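Local atomic coordinates of transcriptional regulator (LacI family) (Clostridium acetobutylicum ATCC 824, PDB entry 3G85), a protein that probably acts as a LacI-family transcription factor that binds regulatory DNA, with a core resembling periplasmic sugar-binding proteins. Residues A[14-19]-A[28-33]; A[20-25]-A[74-79]; A[120-125]-A[189-194]; A[174-179]-A[204-209]; A[226-231]-A[240-245]. All blocks are in the same frame, centred on the assembly; numbering follows the deposited sequence.

Contact 1. Residues A[14-19]-A[28-33]; sequences IALYWS and SRFLRG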
# COMPACT_ATOMS: atom_id res chain seq x y z
N ILE A 14 -3.84 14.69 -16.95
CA ILE A 14 -3.03 13.64 -16.34
C ILE A 14 -3.93 12.40 -16.11
O ILE A 14 -4.98 12.51 -15.45
CB ILE A 14 -2.49 14.07 -14.97
CG1 ILE A 14 -1.64 15.35 -15.10
CG2 ILE A 14 -1.68 12.92 -14.29
CD1 ILE A 14 -1.38 16.02 -13.77
N ALA A 15 -3.49 11.24 -16.59
CA ALA A 15 -4.25 10.00 -16.40
C ALA A 15 -3.66 9.18 -15.24
O ALA A 15 -2.43 8.97 -15.17
CB ALA A 15 -4.27 9.18 -17.69
N LEU A 16 -4.54 8.71 -14.36
CA LEU A 16 -4.17 7.74 -13.37
C LEU A 16 -4.61 6.38 -13.90
O LEU A 16 -5.82 6.11 -13.96
CB LEU A 16 -4.85 8.02 -12.04
CG LEU A 16 -4.62 7.02 -10.91
CD1 LEU A 16 -3.13 6.98 -10.49
CD2 LEU A 16 -5.53 7.36 -9.75
N TYR A 17 -3.64 5.56 -14.31
CA TYR A 17 -3.96 4.19 -14.73
C TYR A 17 -4.11 3.28 -13.51
O TYR A 17 -3.18 3.17 -12.73
CB TYR A 17 -2.89 3.69 -15.67
CG TYR A 17 -3.07 4.28 -17.03
CD1 TYR A 17 -3.97 3.71 -17.93
CD2 TYR A 17 -2.40 5.46 -17.40
CE1 TYR A 17 -4.18 4.26 -19.18
CE2 TYR A 17 -2.60 6.05 -18.66
CZ TYR A 17 -3.52 5.43 -19.55
OH TYR A 17 -3.74 5.97 -20.79
N TRP A 18 -5.27 2.62 -13.42
CA TRP A 18 -5.69 1.87 -12.23
C TRP A 18 -5.90 0.39 -12.56
O TRP A 18 -6.95 0.00 -13.12
CB TRP A 18 -7.01 2.46 -11.67
CG TRP A 18 -7.34 1.89 -10.33
CD1 TRP A 18 -8.21 0.87 -10.05
CD2 TRP A 18 -6.81 2.33 -9.06
NE1 TRP A 18 -8.23 0.63 -8.68
CE2 TRP A 18 -7.35 1.50 -8.07
CE3 TRP A 18 -5.87 3.31 -8.69
CZ2 TRP A 18 -7.07 1.68 -6.71
CZ3 TRP A 18 -5.54 3.46 -7.33
CH2 TRP A 18 -6.14 2.63 -6.36
N SER A 19 -4.90 -0.41 -12.24
CA SER A 19 -4.93 -1.87 -12.50
C SER A 19 -6.10 -2.58 -11.76
O SER A 19 -6.41 -2.27 -10.60
CB SER A 19 -3.60 -2.46 -12.09
OG SER A 19 -3.58 -3.84 -12.41
N SER A 28 -10.22 5.63 -3.28
CA SER A 28 -10.71 6.82 -2.61
C SER A 28 -9.59 7.76 -2.11
O SER A 28 -9.73 8.97 -2.14
CB SER A 28 -11.65 6.44 -1.46
OG SER A 28 -10.95 5.74 -0.45
N ARG A 29 -8.49 7.18 -1.63
CA ARG A 29 -7.37 7.98 -1.12
C ARG A 29 -6.64 8.68 -2.24
O ARG A 29 -6.14 9.80 -2.08
CB ARG A 29 -6.40 7.06 -0.37
CG ARG A 29 -7.08 6.35 0.84
CD ARG A 29 -6.03 5.64 1.67
NE ARG A 29 -5.20 6.60 2.39
CZ ARG A 29 -4.23 6.24 3.23
NH1 ARG A 29 -3.95 4.95 3.39
NH2 ARG A 29 -3.52 7.17 3.86
N PHE A 30 -6.52 7.99 -3.35
CA PHE A 30 -5.91 8.59 -4.53
C PHE A 30 -6.74 9.78 -5.02
O PHE A 30 -6.22 10.87 -5.27
CB PHE A 30 -5.84 7.56 -5.63
CG PHE A 30 -4.60 6.76 -5.61
CD1 PHE A 30 -3.52 7.14 -6.39
CD2 PHE A 30 -4.53 5.61 -4.82
CE1 PHE A 30 -2.33 6.36 -6.42
CE2 PHE A 30 -3.34 4.81 -4.84
CZ PHE A 30 -2.23 5.22 -5.63
N LEU A 31 -8.03 9.54 -5.17
CA LEU A 31 -8.95 10.61 -5.57
C LEU A 31 -8.92 11.75 -4.55
O LEU A 31 -8.81 12.92 -4.92
CB LEU A 31 -10.37 10.04 -5.74
CG LEU A 31 -11.42 11.01 -6.29
CD1 LEU A 31 -10.92 11.52 -7.64
CD2 LEU A 31 -12.79 10.36 -6.41
N ARG A 32 -8.98 11.43 -3.26
CA ARG A 32 -8.94 12.48 -2.24
C ARG A 32 -7.67 13.28 -2.36
O ARG A 32 -7.71 14.51 -2.35
CB ARG A 32 -9.05 11.92 -0.82
CG ARG A 32 -9.26 13.02 0.20
CD ARG A 32 -9.20 12.55 1.64
NE ARG A 32 -9.97 11.33 1.90
CZ ARG A 32 -11.27 11.27 2.18
NH1 ARG A 32 -12.02 12.39 2.21
NH2 ARG A 32 -11.83 10.07 2.40
N GLY A 33 -6.53 12.59 -2.50
CA GLY A 33 -5.24 13.28 -2.61
C GLY A 33 -5.16 14.15 -3.86
O GLY A 33 -4.63 15.28 -3.81
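F30 of helix 27-40 packs on L16 and W18 of strand 13-19. Strand and helix are the first two elements of a beta-alpha-beta unit completed by strand 46-52. The segment 28-33 starts in the first turn of the helix, where R29 forms a salt bridge with E246 of helix 245-260. F30 follows and carries the whole contact from the helix side. Its first torsion (chi1 -89°) swings the ring out from the helix, and the ring reaches L16 and W18. The L16 side chain stands nearly perpendicular to F30, with L16 CD2 3.9 Å from F30 CD1. W18 brings the edge of its six-membered ring to one face of F30. This is a T-shaped pair, with centroids 5.1 Å apart and planes at 81°. F30 is buried, and F97 and I245 also touch it. A bound glycerol lies about 5 Å from its side chain. Further on, backbone bonds from R32 N to S28 O and from G33 N to R29 O continue the helix. In the T-shaped pair, W18 CZ3 sits above the rim of the F30 ring rather than its centre, 3.5 Å from F30 CD2.

Contact 2. Residues A[20-25]-A[74-79]; sequences SDISVN and IANISN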
# COMPACT_ATOMS: atom_id res chain seq x y z
N SER A 20 -6.72 -3.54 -12.43
CA SER A 20 -7.82 -4.30 -11.83
C SER A 20 -7.38 -5.17 -10.63
O SER A 20 -8.23 -5.62 -9.84
CB SER A 20 -8.52 -5.14 -12.93
OG SER A 20 -7.63 -6.15 -13.37
N ASP A 21 -6.10 -5.44 -10.47
CA ASP A 21 -5.69 -6.25 -9.30
C ASP A 21 -5.70 -5.47 -7.97
O ASP A 21 -5.67 -6.07 -6.90
CB ASP A 21 -4.36 -6.98 -9.52
CG ASP A 21 -3.19 -6.04 -9.76
OD1 ASP A 21 -3.39 -4.83 -10.00
OD2 ASP A 21 -2.04 -6.53 -9.70
N ILE A 22 -5.76 -4.13 -8.05
CA ILE A 22 -5.73 -3.30 -6.87
C ILE A 22 -7.08 -3.38 -6.16
O ILE A 22 -8.14 -3.33 -6.81
CB ILE A 22 -5.42 -1.83 -7.19
CG1 ILE A 22 -4.11 -1.69 -8.03
CG2 ILE A 22 -5.32 -1.05 -5.86
CD1 ILE A 22 -3.95 -0.32 -8.74
N SER A 23 -7.04 -3.49 -4.84
CA SER A 23 -8.23 -3.37 -4.02
C SER A 23 -8.95 -2.06 -4.37
O SER A 23 -8.37 -0.98 -4.24
CB SER A 23 -7.84 -3.37 -2.55
OG SER A 23 -8.98 -3.13 -1.75
N VAL A 24 -10.20 -2.16 -4.83
CA VAL A 24 -10.89 -0.97 -5.37
C VAL A 24 -11.07 0.12 -4.33
O VAL A 24 -11.14 1.30 -4.68
CB VAL A 24 -12.29 -1.28 -6.02
CG1 VAL A 24 -12.14 -2.25 -7.17
CG2 VAL A 24 -13.28 -1.80 -4.98
N ASN A 25 -11.15 -0.26 -3.06
CA ASN A 25 -11.38 0.74 -2.01
C ASN A 25 -10.25 1.73 -1.85
O ASN A 25 -10.45 2.86 -1.36
CB ASN A 25 -11.66 0.05 -0.68
CG ASN A 25 -12.95 -0.67 -0.70
OD1 ASN A 25 -12.99 -1.82 -1.12
ND2 ASN A 25 -14.01 -0.01 -0.32
N ILE A 74 1.02 5.55 -12.95
CA ILE A 74 0.56 4.16 -12.92
C ILE A 74 0.51 3.71 -11.49
O ILE A 74 1.55 3.64 -10.84
CB ILE A 74 1.50 3.21 -13.64
CG1 ILE A 74 2.04 3.80 -14.94
CG2 ILE A 74 0.79 1.84 -13.80
CD1 ILE A 74 1.02 4.32 -15.96
N ALA A 75 -0.70 3.44 -11.00
CA ALA A 75 -0.91 3.12 -9.58
C ALA A 75 -0.21 1.84 -9.10
O ALA A 75 0.35 1.81 -7.99
CB ALA A 75 -2.40 3.08 -9.26
N ASN A 76 -0.26 0.77 -9.92
CA ASN A 76 0.36 -0.50 -9.55
C ASN A 76 0.80 -1.27 -10.78
O ASN A 76 0.07 -2.16 -11.25
CB ASN A 76 -0.62 -1.37 -8.68
CG ASN A 76 -0.02 -2.73 -8.31
OD1 ASN A 76 1.15 -2.81 -7.89
ND2 ASN A 76 -0.80 -3.81 -8.48
N ILE A 77 1.95 -0.90 -11.35
CA ILE A 77 2.37 -1.50 -12.60
C ILE A 77 2.79 -2.96 -12.36
O ILE A 77 3.42 -3.26 -11.34
CB ILE A 77 3.48 -0.67 -13.29
CG1 ILE A 77 3.64 -1.11 -14.76
CG2 ILE A 77 4.81 -0.69 -12.45
CD1 ILE A 77 4.22 -0.05 -15.67
N SER A 78 2.35 -3.87 -13.24
CA SER A 78 2.76 -5.30 -13.14
C SER A 78 4.16 -5.48 -13.73
O SER A 78 4.63 -4.63 -14.49
CB SER A 78 1.78 -6.20 -13.91
OG SER A 78 1.89 -5.98 -15.32
N ASN A 79 4.81 -6.60 -13.40
CA ASN A 79 6.09 -6.93 -13.99
C ASN A 79 6.03 -6.99 -15.52
O ASN A 79 6.89 -6.43 -16.20
CB ASN A 79 6.61 -8.26 -13.43
CG ASN A 79 6.92 -8.16 -11.97
OD1 ASN A 79 7.26 -7.08 -11.48
ND2 ASN A 79 6.75 -9.26 -11.25
O HOH W 1 -0.53 -5.20 -11.49
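D21 meets N76 nearly perpendicular, yet their flat ends lie almost parallel, with carboxylate and amide planes 22° apart. N76 ND2 donates to D21 OD1 at 3.2 Å, with a bent N-H...O angle of 141°. The donor approaches on the syn side but well out of the carboxylate plane. D21 CG sits between its own backbone N and carbonyl carbon (chi1 61°), which turns the carboxylate to the amide. I22 and N76 instead lie alongside, pointing opposite ways. I22 CD1 lies 3.5 Å from N76 CB and also touches A75 CB at 3.8 Å. A water joins the same loops. The water donates to D21 OD2 at 2.7 Å and to N76 O at 3.1 Å. Both loops follow parallel strands, 13-19 and 71-74, at the C-terminal edge of the sheet, where Rossmann-like folds commonly place their binding sites. A glycerol lies about 5 Å from the I22 side chain. D21 OD1 also bonds S19 OG. N76 OD1 bonds R99 NH2 and N139 ND2. The N76 amide is thus used at both ends, as donor and acceptor. This network fixes its rotation, and the nearby R99 would probably polarise it.

Contact 3. Residues A[120-125]-A[189-194]; sequences LLFAKK and PKALFC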
# COMPACT_ATOMS: atom_id res chain seq x y z
N LEU A 120 9.29 -3.51 15.43
CA LEU A 120 9.88 -2.80 16.56
C LEU A 120 8.87 -2.38 17.62
O LEU A 120 9.21 -2.27 18.80
CB LEU A 120 10.75 -1.61 16.09
CG LEU A 120 11.99 -2.02 15.28
CD1 LEU A 120 12.73 -0.83 14.66
CD2 LEU A 120 12.97 -2.92 16.08
N LEU A 121 7.61 -2.16 17.22
CA LEU A 121 6.58 -1.86 18.21
C LEU A 121 6.38 -3.10 19.11
O LEU A 121 6.25 -2.98 20.34
CB LEU A 121 5.25 -1.47 17.52
CG LEU A 121 4.06 -1.06 18.42
CD1 LEU A 121 3.05 -0.22 17.72
CD2 LEU A 121 3.35 -2.26 19.04
N PHE A 122 6.33 -4.27 18.48
CA PHE A 122 6.22 -5.53 19.23
C PHE A 122 7.48 -5.78 20.08
O PHE A 122 7.38 -6.22 21.24
CB PHE A 122 5.99 -6.72 18.28
CG PHE A 122 4.62 -6.70 17.59
CD1 PHE A 122 3.49 -6.25 18.27
CD2 PHE A 122 4.47 -7.16 16.28
CE1 PHE A 122 2.22 -6.24 17.65
CE2 PHE A 122 3.21 -7.18 15.67
CZ PHE A 122 2.09 -6.73 16.37
N ALA A 123 8.66 -5.53 19.48
CA ALA A 123 9.96 -5.72 20.17
C ALA A 123 10.05 -4.86 21.41
O ALA A 123 10.54 -5.30 22.46
CB ALA A 123 11.09 -5.40 19.25
N LYS A 124 9.56 -3.63 21.28
CA LYS A 124 9.56 -2.63 22.33
C LYS A 124 8.65 -3.04 23.46
O LYS A 124 8.88 -2.63 24.58
CB LYS A 124 9.05 -1.31 21.77
CG LYS A 124 9.50 -0.08 22.48
CD LYS A 124 9.52 1.08 21.47
CE LYS A 124 10.61 0.83 20.41
NZ LYS A 124 10.48 1.72 19.20
N LYS A 125 7.62 -3.83 23.15
CA LYS A 125 6.69 -4.37 24.17
C LYS A 125 7.11 -5.76 24.67
O LYS A 125 6.42 -6.36 25.49
CB LYS A 125 5.26 -4.42 23.62
CG LYS A 125 4.79 -3.06 23.17
CD LYS A 125 3.31 -2.98 22.94
CE LYS A 125 2.92 -1.54 22.53
NZ LYS A 125 1.49 -1.29 22.87
N PRO A 189 0.05 -16.88 18.89
CA PRO A 189 0.89 -15.84 19.48
C PRO A 189 0.08 -14.64 19.98
O PRO A 189 -1.11 -14.51 19.67
CB PRO A 189 1.79 -15.39 18.31
CG PRO A 189 1.81 -16.54 17.38
CD PRO A 189 0.42 -17.15 17.49
N LYS A 190 0.73 -13.78 20.74
CA LYS A 190 0.06 -12.63 21.33
C LYS A 190 0.24 -11.34 20.51
O LYS A 190 -0.33 -10.30 20.85
CB LYS A 190 0.56 -12.42 22.75
CG LYS A 190 0.07 -13.49 23.77
CD LYS A 190 0.41 -13.07 25.18
CE LYS A 190 -0.67 -12.15 25.76
NZ LYS A 190 -0.07 -10.94 26.39
N ALA A 191 1.04 -11.40 19.45
CA ALA A 191 1.22 -10.29 18.53
C ALA A 191 0.76 -10.74 17.17
O ALA A 191 0.98 -11.90 16.77
CB ALA A 191 2.68 -9.87 18.48
N LEU A 192 0.10 -9.84 16.44
CA LEU A 192 -0.39 -10.15 15.12
C LEU A 192 -0.13 -9.00 14.16
O LEU A 192 -0.55 -7.89 14.41
CB LEU A 192 -1.90 -10.48 15.17
CG LEU A 192 -2.55 -10.73 13.80
CD1 LEU A 192 -2.05 -12.03 13.15
CD2 LEU A 192 -4.07 -10.76 13.95
N PHE A 193 0.58 -9.29 13.07
CA PHE A 193 0.76 -8.36 11.97
C PHE A 193 -0.23 -8.68 10.84
O PHE A 193 -0.31 -9.81 10.36
CB PHE A 193 2.19 -8.48 11.46
CG PHE A 193 2.49 -7.66 10.23
CD1 PHE A 193 2.53 -6.25 10.31
CD2 PHE A 193 2.80 -8.28 9.04
CE1 PHE A 193 2.88 -5.49 9.20
CE2 PHE A 193 3.14 -7.51 7.88
CZ PHE A 193 3.16 -6.11 7.99
N CYS A 194 -0.99 -7.67 10.40
CA CYS A 194 -1.85 -7.86 9.21
C CYS A 194 -1.34 -6.95 8.11
O CYS A 194 -1.14 -5.76 8.36
CB CYS A 194 -3.31 -7.50 9.51
SG CYS A 194 -4.07 -8.51 10.82
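F122 of helix 111-124 lies on A191, L192 and F193 of strand 191-194. This is helix-on-sheet packing in one of the two Rossmann-like subdomains of the periplasmic-binding-protein-like fold. The two short segments run almost antiparallel, at 172°, with their axes 9.9 Å apart. The main interaction is CH-pi. A191 CB stands over one face of the F122 ring, 3.6 Å from its centroid and only 5° off the ring normal. The methyl is therefore centred, and it meets the ring carbons at nearly equal distances. The shortest of these runs from A191 CB to F122 CD1, at 3.7 Å. The first torsion of F122 (chi1 -69°) sends the ring off the helix to the strand. The second kind of contact is with the peptide backbone. The ring edge points at the chain, and L192 O lies near the ring plane. F193 N is further off, 4.3 Å from F122 CE2. Apolar packing extends this layer, as F122 and L121 also touch V221 on the neighbouring strand 219-224. L192 points away from helix 111-124 and meets V203 of helix 197-209, and the F193 ring stacks on F149. Helices therefore cover both faces of strand 191-194. A polar interaction lies nearby, where K125 NZ forms a salt bridge with E219. At the ring tip, F122 CZ is 3.5 Å from L192 O and 3.7 Å from L192 N.

Contact 4. Residues A[174-179]-A[204-209]; sequences GGVDAA and ISVLNK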
# COMPACT_ATOMS: atom_id res chain seq x y z
N GLY A 174 -12.22 -11.66 4.12
CA GLY A 174 -10.95 -12.40 4.15
C GLY A 174 -10.30 -12.40 5.53
O GLY A 174 -9.76 -13.42 5.95
N GLY A 175 -10.35 -11.27 6.23
CA GLY A 175 -9.83 -11.17 7.59
C GLY A 175 -10.64 -12.04 8.55
O GLY A 175 -10.09 -12.65 9.47
N VAL A 176 -11.95 -12.06 8.34
CA VAL A 176 -12.84 -12.91 9.14
C VAL A 176 -12.43 -14.39 8.93
O VAL A 176 -12.17 -15.07 9.89
CB VAL A 176 -14.34 -12.67 8.82
CG1 VAL A 176 -15.22 -13.77 9.45
CG2 VAL A 176 -14.78 -11.26 9.33
N ASP A 177 -12.32 -14.83 7.68
CA ASP A 177 -11.90 -16.20 7.38
C ASP A 177 -10.53 -16.56 8.00
O ASP A 177 -10.37 -17.66 8.58
CB ASP A 177 -11.93 -16.44 5.88
CG ASP A 177 -13.34 -16.48 5.30
OD1 ASP A 177 -14.32 -16.57 6.07
OD2 ASP A 177 -13.45 -16.38 4.06
N ALA A 178 -9.58 -15.63 7.93
CA ALA A 178 -8.24 -15.85 8.44
C ALA A 178 -8.24 -15.97 9.97
O ALA A 178 -7.53 -16.81 10.52
CB ALA A 178 -7.28 -14.72 7.98
N ALA A 179 -9.02 -15.14 10.66
CA ALA A 179 -9.06 -15.16 12.12
C ALA A 179 -9.66 -16.48 12.62
O ALA A 179 -9.25 -16.99 13.68
CB ALA A 179 -9.88 -13.99 12.65
N ILE A 204 -10.62 -8.36 13.94
CA ILE A 204 -11.20 -7.80 15.15
C ILE A 204 -12.69 -8.17 15.25
O ILE A 204 -13.18 -8.38 16.39
CB ILE A 204 -10.96 -6.28 15.20
CG1 ILE A 204 -9.50 -6.03 15.56
CG2 ILE A 204 -11.85 -5.58 16.19
CD1 ILE A 204 -9.03 -4.73 14.96
N SER A 205 -13.39 -8.29 14.11
CA SER A 205 -14.79 -8.74 14.10
C SER A 205 -14.89 -10.08 14.87
O SER A 205 -15.72 -10.25 15.77
CB SER A 205 -15.29 -8.91 12.65
OG SER A 205 -16.61 -9.42 12.58
N VAL A 206 -14.01 -11.00 14.51
CA VAL A 206 -14.01 -12.35 15.09
C VAL A 206 -13.54 -12.32 16.55
O VAL A 206 -14.18 -12.91 17.43
CB VAL A 206 -13.18 -13.31 14.24
CG1 VAL A 206 -13.04 -14.69 14.94
CG2 VAL A 206 -13.81 -13.49 12.89
N LEU A 207 -12.42 -11.64 16.82
CA LEU A 207 -11.90 -11.54 18.18
C LEU A 207 -12.91 -10.91 19.15
O LEU A 207 -12.99 -11.32 20.32
CB LEU A 207 -10.59 -10.75 18.23
CG LEU A 207 -9.38 -11.18 17.40
CD1 LEU A 207 -8.21 -10.32 17.79
CD2 LEU A 207 -9.04 -12.66 17.53
N ASN A 208 -13.67 -9.92 18.68
CA ASN A 208 -14.74 -9.33 19.48
C ASN A 208 -15.88 -10.33 19.81
O ASN A 208 -16.31 -10.43 20.96
CB ASN A 208 -15.31 -8.08 18.81
CG ASN A 208 -14.37 -6.88 18.93
OD1 ASN A 208 -13.40 -6.92 19.68
ND2 ASN A 208 -14.68 -5.81 18.19
N LYS A 209 -16.35 -11.05 18.79
CA LYS A 209 -17.39 -12.08 18.95
C LYS A 209 -16.94 -13.16 19.95
O LYS A 209 -17.73 -13.61 20.77
CB LYS A 209 -17.72 -12.75 17.61
CG LYS A 209 -18.75 -12.04 16.74
CD LYS A 209 -19.25 -12.90 15.56
CE LYS A 209 -20.28 -13.95 16.00
NZ LYS A 209 -21.20 -14.46 14.91
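The shortest polar bond within the two segments is a helix bond, N208 N to I204 O at 2.8 Å. It lies in helix 197-209, whose S205 and V206 pack on V176 and A179 of helix 172-182. A similar bond in the partner helix joins A179 N to G175 O at 3.0 Å. The contact itself is apolar. V206 is the central side chain and uses two sides. With chi1 at 173°, V206 aims its CG2 branch at V176, and V206 CG2 lies 3.7 Å from V176 CG1. The same methyl is 3.8 Å from V176 O. V206 CB lies 3.7 Å from A179 CB, with V206 CG1 close by. V176 turns its other branch to the next residue, and V176 CG2 is 4.1 Å from S205 CB at the margin of the contact. The helix segments run at 49° with a closest approach of 8.6 Å. The short side chain of A179 is consistent with this close spacing. Helix 172-182 precedes strand 191-194 in the chain and helix 197-209 follows it. The two pack side by side within the Rossmann-like subdomain. I204 points away from the partner helix, and both I204 and L207 touch I220 of the sheet. With aliphatic carbons and one serine CB at the interface, the attraction is probably mainly van der Waals and hydrophobic. The backbone bonds seen here run within each helix.

Contact 5. Residues A[226-231]-A[240-245]; sequences NDREYT and IVDIPI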
# COMPACT_ATOMS: atom_id res chain seq x y z
N ASN A 226 -6.42 1.45 3.19
CA ASN A 226 -7.67 2.17 2.99
C ASN A 226 -7.74 3.38 3.91
O ASN A 226 -6.85 3.63 4.73
CB ASN A 226 -8.90 1.25 3.19
CG ASN A 226 -9.01 0.15 2.12
OD1 ASN A 226 -8.81 0.39 0.94
ND2 ASN A 226 -9.30 -1.06 2.55
N ASP A 227 -8.81 4.15 3.77
CA ASP A 227 -9.06 5.35 4.58
C ASP A 227 -8.72 5.17 6.08
O ASP A 227 -9.25 4.29 6.74
CB ASP A 227 -10.54 5.70 4.36
CG ASP A 227 -10.91 7.08 4.83
OD1 ASP A 227 -10.50 7.49 5.95
OD2 ASP A 227 -11.71 7.72 4.08
N ARG A 228 -7.81 6.00 6.59
CA ARG A 228 -7.36 5.96 8.00
C ARG A 228 -8.50 5.98 9.05
O ARG A 228 -8.33 5.49 10.18
CB ARG A 228 -6.46 7.17 8.28
CG ARG A 228 -5.09 7.17 7.56
CD ARG A 228 -4.29 8.42 8.04
NE ARG A 228 -2.91 8.35 7.56
CZ ARG A 228 -2.12 9.40 7.31
NH1 ARG A 228 -2.58 10.65 7.49
NH2 ARG A 228 -0.87 9.21 6.87
N GLU A 229 -9.65 6.57 8.70
CA GLU A 229 -10.71 6.67 9.70
C GLU A 229 -11.32 5.32 10.13
O GLU A 229 -11.87 5.21 11.24
CB GLU A 229 -11.81 7.66 9.25
CG GLU A 229 -11.38 9.10 9.50
CD GLU A 229 -12.49 10.12 9.36
OE1 GLU A 229 -13.69 9.77 9.41
OE2 GLU A 229 -12.13 11.31 9.19
N TYR A 230 -11.29 4.32 9.25
CA TYR A 230 -11.86 3.02 9.61
C TYR A 230 -11.12 2.39 10.79
O TYR A 230 -11.72 1.79 11.67
CB TYR A 230 -11.92 2.07 8.41
CG TYR A 230 -12.96 2.43 7.39
CD1 TYR A 230 -14.32 2.20 7.63
CD2 TYR A 230 -12.59 3.00 6.18
CE1 TYR A 230 -15.30 2.55 6.69
CE2 TYR A 230 -13.57 3.35 5.21
CZ TYR A 230 -14.90 3.11 5.48
OH TYR A 230 -15.85 3.46 4.55
N THR A 231 -9.80 2.54 10.80
CA THR A 231 -9.01 1.99 11.90
C THR A 231 -8.88 2.99 13.06
O THR A 231 -8.58 2.58 14.19
CB THR A 231 -7.61 1.57 11.42
OG1 THR A 231 -7.02 2.65 10.68
CG2 THR A 231 -7.70 0.31 10.51
N ILE A 240 -1.73 1.37 13.13
CA ILE A 240 -1.29 1.14 11.76
C ILE A 240 0.06 1.76 11.39
O ILE A 240 0.53 2.73 11.99
CB ILE A 240 -2.32 1.68 10.73
CG1 ILE A 240 -2.40 3.24 10.82
CG2 ILE A 240 -3.69 1.01 10.90
CD1 ILE A 240 -3.34 3.86 9.72
N VAL A 241 0.67 1.17 10.37
CA VAL A 241 1.78 1.80 9.68
C VAL A 241 1.18 2.18 8.31
O VAL A 241 0.77 1.31 7.53
CB VAL A 241 3.03 0.91 9.56
CG1 VAL A 241 4.19 1.80 9.08
CG2 VAL A 241 3.36 0.24 10.94
N ASP A 242 1.04 3.47 8.07
CA ASP A 242 0.18 3.94 6.99
C ASP A 242 0.96 4.18 5.73
O ASP A 242 2.08 4.71 5.76
CB ASP A 242 -0.55 5.23 7.40
CG ASP A 242 -1.64 5.63 6.42
OD1 ASP A 242 -2.45 4.76 6.03
OD2 ASP A 242 -1.71 6.83 6.05
N ILE A 243 0.38 3.77 4.61
CA ILE A 243 0.90 4.19 3.31
C ILE A 243 0.23 5.56 3.06
O ILE A 243 -0.96 5.59 2.88
CB ILE A 243 0.50 3.26 2.20
CG1 ILE A 243 0.94 1.83 2.50
CG2 ILE A 243 1.17 3.70 0.89
CD1 ILE A 243 0.57 0.84 1.36
N PRO A 244 1.00 6.66 3.01
CA PRO A 244 0.45 8.03 2.92
C PRO A 244 -0.00 8.38 1.49
O PRO A 244 0.56 9.26 0.81
CB PRO A 244 1.60 8.91 3.44
CG PRO A 244 2.89 8.09 3.02
CD PRO A 244 2.48 6.62 3.06
N ILE A 245 -1.05 7.69 1.05
CA ILE A 245 -1.45 7.71 -0.33
C ILE A 245 -1.90 9.09 -0.76
O ILE A 245 -1.58 9.52 -1.88
CB ILE A 245 -2.53 6.66 -0.63
CG1 ILE A 245 -1.89 5.25 -0.56
CG2 ILE A 245 -3.15 6.89 -2.02
CD1 ILE A 245 -2.93 4.13 -0.23
O HOH W 2 -4.87 3.70 6.59
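A chi1 of -68° starts the R228 side chain out from its helix, and the chain then runs extended to NE. D242 CG points opposite its own backbone N (chi1 -170°). These torsions bring a guanidinium edge to a carboxylate, forming a salt bridge. The two side chains meet almost perpendicular, and the planes are 58° apart. R228 NE lies 2.5 Å from D242 OD2, which is very short, and the position of that oxygen is doubtful. R228 NH2 makes a weak bond to the same atom. R29 NH2 also bridges D242 OD2, with the same doubt. If its position holds, two arginines share this buried carboxylate and probably favour its charged form. The other oxygen is held by a water, which donates to D242 OD1 and to N226 O, both at 2.7 Å. The residues belong to the beta-alpha-beta unit of strand 219-224, helix 228-232 and strand 239-242. D227 is the N-cap of the short helix, and D227 OD1 accepts from E229 N at 3.0 Å. D227 OD2 forms a salt bridge with R32. Further along the helix, T231 packs on I240, with T231 OG1 3.7 Å from I240 CG2. The T231 hydroxyl has its polar partner in R279 NH1. P244, the centre of an inverse gamma turn, brings its CB to 4.2 Å from R228 NH2.

How the contacts relate
Contacts 1, 3 and 5 are buried, while contacts 2 and 4 are partly buried. Contact 1 packs a helix on the sheet of strand 13-19, and contact 2 joins loops at the end of that sheet. The two touch through W18 and A75. Contacts 3 and 5 reach the other sheet. Contact 4 joins helices that flank strand 191-194 of contact 3 in sequence. Aromatic rings dominate contacts 1 and 3, and small apolar groups contact 4. Polar groups and waters appear in contacts 2 and 5, which lie nearer the centre of the chain. Contact 5 meets the helix of contact 1 through two salt bridges, so charge ties the two subdomains together.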